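Diaminopimelate decarboxylase (Methanocaldococcus jannaschii, PDB 1TWI) catalyses the pyridoxal 5'-phosphate-dependent decarboxylation of meso-diaminopimelate to L-lysine, the last step of lysine biosynthesis, and works as a homodimer. Local coordinates at residues N127-N132 and M284-L289; D134-L139 and I193-E198. One frame throughout, in Å; residues are numbered along the deposited sequence.

Both contacts belong to the pyridoxal-binding barrel domain, and their centres lie 16 Å apart on the same side of the chain's centre. Contact 1 spans the inside of the barrel between strands 130-133 and 286-289, whereas contact 2 lies on its outside, where helix 136-149 meets helix 188-198. Strand 130-133 leads directly into helix 136-149, and K115 joins the two places, its NZ bonding to N132 O and forming a salt bridge with E138 OE2, two oxygens that lie 3.9 Å apart. Contact 1 is nearer the cofactor, with the I288 side chain about 9 Å from bound pyridoxal phosphate; contact 2 lies away from the annotated sites and beside the second subunit.

Contact 1: residues N127-N132 and M284-L289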
loop_
_atom_site.group_PDB
_atom_site.type_symbol
_atom_site.label_atom_id
_atom_site.label_comp_id
_atom_site.label_asym_id
_atom_site.label_seq_id
_atom_site.Cartn_x
_atom_site.Cartn_y
_atom_site.Cartn_z
ATOM N N ASN A 127 -22.256 20.253 -10.284
ATOM C CA ASN A 127 -23.011 21.075 -9.306
ATOM C C ASN A 127 -23.115 20.395 -7.923
ATOM O O ASN A 127 -24.222 20.249 -7.333
ATOM C CB ASN A 127 -24.415 21.394 -9.892
ATOM C CG ASN A 127 -25.216 22.422 -9.057
ATOM O OD1 ASN A 127 -24.685 23.425 -8.511
ATOM N ND2 ASN A 127 -26.511 22.181 -8.981
ATOM N N ILE A 128 -21.957 19.978 -7.409
ATOM C CA ILE A 128 -21.910 19.310 -6.121
ATOM C C ILE A 128 -22.378 20.291 -5.045
ATOM O O ILE A 128 -22.322 21.531 -5.220
ATOM C CB ILE A 128 -20.485 18.817 -5.812
ATOM C CG1 ILE A 128 -19.467 19.968 -5.903
ATOM C CG2 ILE A 128 -20.095 17.690 -6.787
ATOM C CD1 ILE A 128 -18.016 19.503 -5.460
ATOM N N ARG A 129 -22.854 19.755 -3.945
ATOM C CA ARG A 129 -23.296 20.587 -2.815
ATOM C C ARG A 129 -22.196 21.585 -2.354
ATOM O O ARG A 129 -22.459 22.753 -2.055
ATOM C CB ARG A 129 -23.656 19.675 -1.640
ATOM C CG ARG A 129 -24.447 20.445 -0.540
ATOM C CD ARG A 129 -24.580 19.581 0.779
ATOM N NE ARG A 129 -25.381 20.342 1.738
ATOM C CZ ARG A 129 -26.713 20.405 1.747
ATOM N NH1 ARG A 129 -27.335 21.163 2.655
ATOM N NH2 ARG A 129 -27.438 19.680 0.887
ATOM N N ALA A 130 -20.962 21.104 -2.269
ATOM C CA ALA A 130 -19.853 21.972 -1.881
ATOM C C ALA A 130 -18.472 21.390 -2.037
ATOM O O ALA A 130 -18.279 20.173 -1.936
ATOM C CB ALA A 130 -19.970 22.396 -0.414
ATOM N N PHE A 131 -17.520 22.285 -2.273
ATOM C CA PHE A 131 -16.122 21.916 -2.187
ATOM C C PHE A 131 -15.820 22.297 -0.686
ATOM O O PHE A 131 -16.140 23.438 -0.255
ATOM C CB PHE A 131 -15.266 22.844 -3.036
ATOM C CG PHE A 131 -15.392 22.587 -4.513
ATOM C CD1 PHE A 131 -14.600 21.631 -5.135
ATOM C CD2 PHE A 131 -16.336 23.300 -5.273
ATOM C CE1 PHE A 131 -14.733 21.381 -6.500
ATOM C CE2 PHE A 131 -16.494 23.063 -6.665
ATOM C CZ PHE A 131 -15.687 22.105 -7.275
ATOM N N ASN A 132 -15.215 21.384 0.092
ATOM C CA ASN A 132 -14.802 21.731 1.458
ATOM C C ASN A 132 -13.386 22.263 1.250
ATOM O O ASN A 132 -12.433 21.493 1.129
ATOM C CB ASN A 132 -14.797 20.485 2.359
ATOM C CG ASN A 132 -16.213 19.940 2.626
ATOM O OD1 ASN A 132 -17.211 20.670 2.502
ATOM N ND2 ASN A 132 -16.300 18.652 3.045
ATOM N N MET A 284 -29.856 26.951 13.739
ATOM C CA MET A 284 -29.337 25.618 13.602
ATOM C C MET A 284 -29.167 25.283 12.130
ATOM O O MET A 284 -30.051 25.524 11.321
ATOM C CB MET A 284 -30.228 24.600 14.302
ATOM C CG MET A 284 -30.197 24.791 15.826
ATOM S SD MET A 284 -28.655 24.337 16.633
ATOM C CE MET A 284 -27.765 25.881 16.586
ATOM N N PRO A 285 -28.005 24.692 11.777
ATOM C CA PRO A 285 -27.730 24.347 10.368
ATOM C C PRO A 285 -28.133 22.928 9.930
ATOM O O PRO A 285 -28.600 22.111 10.750
ATOM C CB PRO A 285 -26.214 24.517 10.279
ATOM C CG PRO A 285 -25.764 23.887 11.663
ATOM C CD PRO A 285 -26.819 24.494 12.647
ATOM N N ASN A 286 -27.981 22.652 8.628
ATOM C CA ASN A 286 -28.133 21.261 8.191
ATOM C C ASN A 286 -26.908 20.590 8.789
ATOM O O ASN A 286 -25.879 21.228 8.948
ATOM C CB ASN A 286 -28.078 21.156 6.679
ATOM C CG ASN A 286 -29.153 21.958 6.039
ATOM O OD1 ASN A 286 -30.347 21.722 6.303
ATOM N ND2 ASN A 286 -28.763 22.931 5.218
ATOM N N LEU A 287 -27.010 19.305 9.124
ATOM C CA LEU A 287 -25.901 18.612 9.729
ATOM C C LEU A 287 -25.402 17.519 8.780
ATOM O O LEU A 287 -26.214 16.761 8.239
ATOM C CB LEU A 287 -26.362 17.949 11.076
ATOM C CG LEU A 287 -25.376 16.973 11.757
ATOM C CD1 LEU A 287 -24.064 17.682 12.076
ATOM C CD2 LEU A 287 -25.969 16.370 13.087
ATOM N N ILE A 288 -24.090 17.448 8.542
ATOM C CA ILE A 288 -23.555 16.407 7.653
ATOM C C ILE A 288 -22.468 15.648 8.395
ATOM O O ILE A 288 -21.667 16.282 9.126
ATOM C CB ILE A 288 -22.860 17.040 6.404
ATOM C CG1 ILE A 288 -23.876 17.903 5.641
ATOM C CG2 ILE A 288 -22.285 15.955 5.495
ATOM C CD1 ILE A 288 -23.239 18.853 4.535
ATOM N N LEU A 289 -22.433 14.318 8.242
ATOM C CA LEU A 289 -21.353 13.516 8.826
ATOM C C LEU A 289 -20.739 12.765 7.646
ATOM O O LEU A 289 -21.408 12.554 6.633
ATOM C CB LEU A 289 -21.866 12.482 9.866
ATOM C CG LEU A 289 -22.608 13.074 11.079
ATOM C CD1 LEU A 289 -22.874 11.956 12.154
ATOM C CD2 LEU A 289 -21.756 14.174 11.676
#
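The backbones of 127-132 and 284-289 stay well apart: their closest CA atoms, those of R129 and I288, are separated by 11.3 Å, and side chains alone bridge the gap. The first segment leaves a helix through a Schellman motif at N127 and becomes strand at A130; the second enters its strand at N286. R129, just before its strand, does the reaching. With CG anti to the backbone N (chi1 -166°) and the chain extended as far as NE, it carries its guanidinium across to the opposite strand.

There NH1 lies 3.4 Å from ND2 of N286. Both atoms are donors, so this is a close approach without a bond. The amide nitrogen sits at the edge of the guanidinium, near its plane, and the two planar groups stand 90° apart. D244, on strand 244-246, the neighbour of 286-289 in the barrel, probably explains why the two donors tolerate each other: its OD2 forms a salt bridge with R129 NE, while its OD1 accepts a hydrogen bond from N286 ND2. One carboxylate thus grips both side chains. The other ends are held too, N286 OD1 by the backbone N of E61 and R129 NH2 by the backbone O of K106, which should limit rotation of both groups.

I288 supplies the apolar part. Its CD1 approaches R129 obliquely, 3.8 Å from NE and 4.1 Å from CD, as the two side chains run past each other in opposite directions. I288 also packs on A65 of strand 62-67 and on D244 and N246.

Strands 130-133 and 286-289 are not neighbours in the parallel sheet, so these side chains meet across the interior of the alpha/beta barrel. A polar cluster of R129, N286 and D244, with I288 beside it, fills the N-terminal end of the barrel interior in the TIM-barrel pyridoxal-binding domain, and E290, which binds the cofactor, follows close behind I288.

Contact 2: residues D134-L139 and I193-E198; sequences DSISEL and IKMALE
Apolar contacts alone join the two segments, and I136, L139, M195 and A196 make them. I136 and M195 meet near the start of helix 136-149, their side chains crossing at about a right angle. The CG2 branch of I136 does the touching, lying 3.6 Å from the CE methyl of M195 and 3.9 Å from its SD. A bend at the end of the methionine chain (chi3 34°) turns this methyl toward I136.

One turn further on, L139 points at the other helix and turns both of its methyls onto A196. CD1 is 3.7 Å from the CB of A196, and CD2 lies 3.7 Å from the backbone N of the same residue. The small alanine side chain probably lets L139 come this near the main chain, where the CA atoms of L139 and A196 are 7.2 Å apart. CD2 also reaches CB of M195, at 4.1 Å. F157 of strand 153-160 packs against both L139 and A196, tying the helix pair to the barrel wall.

Hydrogen bonds act within the first segment. S135 is the N-cap of helix 136-149, and its OG accepts from E138 N (3.1 Å, 162° at the hydrogen). E138 reaches back in turn: its OE1 receives D134 N at 2.8 Å, met from well above the carboxylate plane, and its OE2 forms a salt bridge with K115.

Charged and polar groups turned elsewhere meet the second subunit, where D134 OD1 pairs with K310 of that chain and S137 OG bonds to H308 of that chain. Polar groups thus fix the helix start and serve the dimer interface, while the seam between the helices rests on van der Waals packing, buried at L139 and A196 and partly exposed at I136 and M195.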
loop_
_atom_site.group_PDB
_atom_site.type_symbol
_atom_site.label_atom_id
_atom_site.label_comp_id
_atom_site.label_asym_id
_atom_site.label_seq_id
_atom_site.Cartn_x
_atom_site.Cartn_y
_atom_site.Cartn_z
ATOM N N ASP A 134 -9.771 23.695 1.503
ATOM C CA ASP A 134 -8.716 23.337 2.419
ATOM C C ASP A 134 -7.692 24.429 2.686
ATOM O O ASP A 134 -6.986 24.379 3.690
ATOM C CB ASP A 134 -8.005 22.091 1.870
ATOM C CG ASP A 134 -6.825 21.669 2.728
ATOM O OD1 ASP A 134 -5.683 22.187 2.514
ATOM O OD2 ASP A 134 -7.053 20.831 3.644
ATOM N N SER A 135 -7.606 25.383 1.756
ATOM C CA SER A 135 -6.613 26.449 1.822
ATOM C C SER A 135 -7.088 27.680 1.065
ATOM O O SER A 135 -8.035 27.612 0.233
ATOM C CB SER A 135 -5.285 25.957 1.195
ATOM O OG SER A 135 -5.469 25.690 -0.182
ATOM N N ILE A 136 -6.432 28.808 1.326
ATOM C CA ILE A 136 -6.816 29.991 0.607
ATOM C C ILE A 136 -6.464 29.810 -0.886
ATOM O O ILE A 136 -7.206 30.245 -1.761
ATOM C CB ILE A 136 -6.148 31.231 1.236
ATOM C CG1 ILE A 136 -6.877 31.480 2.599
ATOM C CG2 ILE A 136 -6.297 32.423 0.275
ATOM C CD1 ILE A 136 -6.153 32.463 3.597
ATOM N N SER A 137 -5.359 29.114 -1.149
ATOM C CA SER A 137 -4.916 28.858 -2.525
ATOM C C SER A 137 -6.049 28.150 -3.273
ATOM O O SER A 137 -6.395 28.508 -4.420
ATOM C CB SER A 137 -3.693 27.944 -2.498
ATOM O OG SER A 137 -3.213 27.706 -3.822
ATOM N N GLU A 138 -6.623 27.119 -2.635
ATOM C CA GLU A 138 -7.745 26.399 -3.271
ATOM C C GLU A 138 -8.944 27.349 -3.492
ATOM O O GLU A 138 -9.571 27.359 -4.560
ATOM C CB GLU A 138 -8.190 25.184 -2.413
ATOM C CG GLU A 138 -9.464 24.479 -2.987
ATOM C CD GLU A 138 -10.016 23.430 -2.041
ATOM O OE1 GLU A 138 -9.230 22.949 -1.180
ATOM O OE2 GLU A 138 -11.219 23.089 -2.182
ATOM N N LEU A 139 -9.285 28.154 -2.481
ATOM C CA LEU A 139 -10.415 29.091 -2.637
ATOM C C LEU A 139 -10.186 29.972 -3.892
ATOM O O LEU A 139 -11.105 30.132 -4.716
ATOM C CB LEU A 139 -10.575 30.027 -1.394
ATOM C CG LEU A 139 -11.664 31.126 -1.556
ATOM C CD1 LEU A 139 -13.062 30.502 -1.603
ATOM C CD2 LEU A 139 -11.590 32.148 -0.397
ATOM N N ILE A 193 -12.806 32.876 4.807
ATOM C CA ILE A 193 -14.224 33.053 4.593
ATOM C C ILE A 193 -14.555 34.515 4.242
ATOM O O ILE A 193 -15.455 34.763 3.421
ATOM C CB ILE A 193 -15.037 32.587 5.856
ATOM C CG1 ILE A 193 -14.884 31.061 5.995
ATOM C CG2 ILE A 193 -16.516 33.039 5.770
ATOM C CD1 ILE A 193 -15.402 30.540 7.274
ATOM N N LYS A 194 -13.873 35.482 4.860
ATOM C CA LYS A 194 -14.195 36.877 4.514
ATOM C C LYS A 194 -13.745 37.142 3.055
ATOM O O LYS A 194 -14.412 37.883 2.326
ATOM C CB LYS A 194 -13.505 37.828 5.516
ATOM C CG LYS A 194 -14.364 37.993 6.775
ATOM C CD LYS A 194 -13.752 38.974 7.773
ATOM C CE LYS A 194 -14.764 39.246 8.855
ATOM N NZ LYS A 194 -14.313 40.350 9.772
ATOM N N MET A 195 -12.625 36.533 2.651
ATOM C CA MET A 195 -12.172 36.648 1.254
ATOM C C MET A 195 -13.233 36.080 0.325
ATOM O O MET A 195 -13.580 36.683 -0.706
ATOM C CB MET A 195 -10.853 35.866 1.030
ATOM C CG MET A 195 -9.644 36.538 1.679
ATOM S SD MET A 195 -8.079 35.730 1.193
ATOM C CE MET A 195 -8.470 35.227 -0.559
ATOM N N ALA A 196 -13.772 34.899 0.664
ATOM C CA ALA A 196 -14.776 34.305 -0.208
ATOM C C ALA A 196 -16.019 35.182 -0.325
ATOM O O ALA A 196 -16.653 35.199 -1.370
ATOM C CB ALA A 196 -15.205 32.890 0.313
ATOM N N LEU A 197 -16.394 35.866 0.748
ATOM C CA LEU A 197 -17.614 36.700 0.658
ATOM C C LEU A 197 -17.413 37.888 -0.289
ATOM O O LEU A 197 -18.387 38.403 -0.824
ATOM C CB LEU A 197 -18.024 37.189 2.049
ATOM C CG LEU A 197 -18.496 36.033 2.943
ATOM C CD1 LEU A 197 -18.519 36.452 4.395
ATOM C CD2 LEU A 197 -19.822 35.583 2.513
ATOM N N GLU A 198 -16.167 38.304 -0.496
ATOM C CA GLU A 198 -15.853 39.399 -1.418
ATOM C C GLU A 198 -15.689 38.868 -2.844
ATOM O O GLU A 198 -15.795 39.616 -3.804
ATOM C CB GLU A 198 -14.585 40.144 -0.989
ATOM C CG GLU A 198 -14.752 40.826 0.381
ATOM C CD GLU A 198 -16.131 41.545 0.553
ATOM O OE1 GLU A 198 -16.320 42.623 -0.066
ATOM O OE2 GLU A 198 -17.034 41.029 1.312
#